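Local atomic coordinates of Lin2722 protein (Listeria innocua, PDB entry 3DS8), a protein that is of unknown function but belongs to an alpha/beta-hydrolase family and probably acts as a serine hydrolase. Residues I6-G11 against D97-S102. Numbering follows the deposited sequence.
Sequences IILIHG and DGVGHS. With SO4 (sulfate ion), chain C.
Ile7 and Ile9 each turn both their N-H and their C=O to the parallel neighbour. Ile7 N gives its hydrogen to Asp97 O at 2.8 Å, tilted from the carbonyl plane, whereas Val99 N meets Ile7 O nearly straight on. Ile9 N to Val99 O and His101 N to Ile9 O continue the pairing. On one face of the sheet Leu8 and Val99 lie side by side, Leu8 CD2 3.7 Å from Val99 CB, and Thr235 of helix 229-240 touches Val99. On the other face Gly98 and Gly100 carry no side chain; Ile7 CG2 settles over Gly98 CA at 3.6 Å while CG1 lies anti to the backbone N (chi1 -169°), and the side chain also packs on Leu80 and Met84 of helix 73-91. These are central strands of an alpha/beta-hydrolase sheet, and Gly100 and Ser102 fit a GxSxG nucleophile elbow, with Ser102 the probable nucleophile of a triad with His222 and Asp188. The strained backbone of Ser102 (phi 54°, psi -116°) suits that turn. Nearby, Gly11 N hydrogen-bonds O1 of a sulfate, probably from the crystallisation liquor, at 3.0 Å, and the sulfur lies in the ring plane of His101, at its edge. His10 ND1 holds Gly11 O at 2.8 Å, and NE2 is hydrogen-bonded to Phe66 N, of strand 61-66.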
ATOM      1  N   ILE A   6       7.048   6.606   7.011  1.00 13.91           N
ATOM      2  CA  ILE A   6       6.312   5.444   6.534  1.00 13.02           C
ATOM      3  C   ILE A   6       4.852   5.616   6.945  1.00 13.72           C
ATOM      4  O   ILE A   6       4.543   5.609   8.133  1.00 14.11           O
ATOM      5  CB  ILE A   6       6.853   4.165   7.154  1.00 13.22           C
ATOM      6  CG1 ILE A   6       8.367   3.994   6.857  1.00 13.45           C
ATOM      7  CG2 ILE A   6       5.919   2.968   6.713  1.00 14.65           C
ATOM      8  CD1 ILE A   6       9.024   2.949   7.770  1.00 14.95           C
ATOM      9  N   ILE A   7       3.972   5.830   5.969  1.00 12.76           N
ATOM     10  CA  ILE A   7       2.534   5.959   6.234  1.00 13.45           C
ATOM     11  C   ILE A   7       1.878   4.568   6.222  1.00 13.75           C
ATOM     12  O   ILE A   7       2.046   3.786   5.276  1.00 14.07           O
ATOM     13  CB  ILE A   7       1.846   6.925   5.279  1.00 14.12           C
ATOM     14  CG1 ILE A   7       0.425   7.234   5.738  1.00 14.04           C
ATOM     15  CG2 ILE A   7       1.711   6.424   3.879  1.00 19.16           C
ATOM     16  CD1 ILE A   7      -0.067   8.526   5.193  1.00 18.76           C
ATOM     17  N   LEU A   8       1.125   4.271   7.266  1.00 11.91           N
ATOM     18  CA  LEU A   8       0.371   2.997   7.413  1.00 12.13           C
ATOM     19  C   LEU A   8      -1.106   3.296   7.257  1.00 13.00           C
ATOM     20  O   LEU A   8      -1.701   4.104   8.003  1.00 14.63           O
ATOM     21  CB  LEU A   8       0.604   2.352   8.774  1.00 10.97           C
ATOM     22  CG  LEU A   8       2.081   2.083   9.092  1.00 14.09           C
ATOM     23  CD1 LEU A   8       2.192   1.470  10.533  1.00 14.36           C
ATOM     24  CD2 LEU A   8       2.792   1.240   8.003  1.00 14.06           C
ATOM     25  N   ILE A   9      -1.731   2.600   6.307  1.00 12.79           N
ATOM     26  CA  ILE A   9      -3.141   2.837   5.968  1.00 12.88           C
ATOM     27  C   ILE A   9      -3.952   1.543   6.078  1.00 13.45           C
ATOM     28  O   ILE A   9      -3.610   0.543   5.444  1.00 13.86           O
ATOM     29  CB  ILE A   9      -3.339   3.467   4.587  1.00 13.28           C
ATOM     30  CG1 ILE A   9      -2.515   4.742   4.470  1.00 14.65           C
ATOM     31  CG2 ILE A   9      -4.820   3.749   4.364  1.00 13.09           C
ATOM     32  CD1 ILE A   9      -2.727   5.517   3.193  1.00 16.28           C
ATOM     33  N   HIS A  10      -5.015   1.616   6.865  1.00 12.84           N
ATOM     34  CA  HIS A  10      -5.934   0.515   7.119  1.00 12.37           C
ATOM     35  C   HIS A  10      -6.796   0.157   5.888  1.00 12.48           C
ATOM     36  O   HIS A  10      -6.832   0.907   4.900  1.00 13.65           O
ATOM     37  CB  HIS A  10      -6.826   0.861   8.329  1.00 11.42           C
ATOM     38  CG  HIS A  10      -7.648   2.101   8.148  1.00 12.83           C
ATOM     39  ND1 HIS A  10      -8.838   2.109   7.452  1.00 13.30           N
ATOM     40  CD2 HIS A  10      -7.423   3.383   8.526  1.00 13.44           C
ATOM     41  CE1 HIS A  10      -9.341   3.336   7.468  1.00 14.53           C
ATOM     42  NE2 HIS A  10      -8.502   4.126   8.112  1.00 13.76           N
ATOM     43  N   GLY A  11      -7.482  -0.977   6.012  1.00 13.04           N
ATOM     44  CA  GLY A  11      -8.501  -1.449   5.086  1.00 13.38           C
ATOM     45  C   GLY A  11      -9.856  -0.889   5.459  1.00 13.00           C
ATOM     46  O   GLY A  11     -10.018  -0.192   6.481  1.00 12.75           O
ATOM     47  N   ASP A  97       7.256   6.587   2.218  1.00 15.19           N
ATOM     48  CA  ASP A  97       6.880   5.214   1.874  1.00 13.29           C
ATOM     49  C   ASP A  97       5.488   4.938   2.449  1.00 13.59           C
ATOM     50  O   ASP A  97       5.047   5.646   3.340  1.00 13.73           O
ATOM     51  CB  ASP A  97       7.871   4.257   2.463  1.00 13.38           C
ATOM     52  CG  ASP A  97       9.247   4.467   1.940  1.00 15.95           C
ATOM     53  OD1 ASP A  97       9.395   4.870   0.784  1.00 15.77           O
ATOM     54  OD2 ASP A  97      10.181   4.167   2.698  1.00 15.01           O
ATOM     55  N   GLY A  98       4.753   4.010   1.877  1.00 12.32           N
ATOM     56  CA  GLY A  98       3.432   3.680   2.384  1.00 13.70           C
ATOM     57  C   GLY A  98       3.147   2.193   2.363  1.00 12.98           C
ATOM     58  O   GLY A  98       3.585   1.498   1.470  1.00 15.19           O
ATOM     59  N   VAL A  99       2.442   1.730   3.381  1.00 12.66           N
ATOM     60  CA  VAL A  99       1.956   0.376   3.469  1.00 12.61           C
ATOM     61  C   VAL A  99       0.460   0.491   3.642  1.00 13.83           C
ATOM     62  O   VAL A  99      -0.012   1.159   4.560  1.00 14.09           O
ATOM     63  CB  VAL A  99       2.516  -0.364   4.672  1.00 12.85           C
ATOM     64  CG1 VAL A  99       2.013  -1.830   4.653  1.00 13.34           C
ATOM     65  CG2 VAL A  99       4.049  -0.311   4.700  1.00 12.81           C
ATOM     66  N   GLY A 100      -0.300  -0.190   2.789  1.00 13.93           N
ATOM     67  CA  GLY A 100      -1.747  -0.174   2.872  1.00 14.11           C
ATOM     68  C   GLY A 100      -2.391  -1.550   2.853  1.00 14.23           C
ATOM     69  O   GLY A 100      -2.064  -2.377   1.999  1.00 14.81           O
ATOM     70  N   HIS A 101      -3.233  -1.840   3.828  1.00 13.39           N
ATOM     71  CA  HIS A 101      -3.982  -3.089   3.837  1.00 13.61           C
ATOM     72  C   HIS A 101      -5.220  -2.882   2.974  1.00 14.78           C
ATOM     73  O   HIS A 101      -5.993  -1.943   3.223  1.00 13.45           O
ATOM     74  CB  HIS A 101      -4.340  -3.412   5.280  1.00 14.43           C
ATOM     75  CG  HIS A 101      -5.160  -4.643   5.480  1.00 14.57           C
ATOM     76  ND1 HIS A 101      -5.008  -5.809   4.750  1.00 19.06           N
ATOM     77  CD2 HIS A 101      -6.137  -4.891   6.392  1.00 14.16           C
ATOM     78  CE1 HIS A 101      -5.877  -6.706   5.200  1.00 13.24           C
ATOM     79  NE2 HIS A 101      -6.566  -6.178   6.193  1.00 20.11           N
ATOM     80  N   SER A 102      -5.404  -3.765   2.007  1.00 15.19           N
ATOM     81  CA  SER A 102      -6.607  -3.859   1.191  1.00 14.94           C
ATOM     82  C   SER A 102      -6.968  -2.524   0.530  1.00 14.88           C
ATOM     83  O   SER A 102      -6.182  -2.027  -0.262  1.00 14.07           O
ATOM     84  CB  SER A 102      -7.746  -4.525   1.989  1.00 16.98           C
ATOM     85  OG  SER A 102      -8.732  -4.985   1.045  1.00 22.51           O
TER
HETATM   86  S   SO4 C 256      -8.163  -3.514   8.767  1.00 32.47           S
HETATM   87  O1  SO4 C 256      -7.055  -2.900   8.303  1.00 12.41           O
HETATM   88  O2  SO4 C 256      -8.197  -4.984   8.496  1.00 33.26           O
HETATM   89  O3  SO4 C 256      -8.247  -3.364  10.234  1.00 33.63           O
HETATM   90  O4  SO4 C 256      -9.383  -2.934   8.125  1.00 36.65           O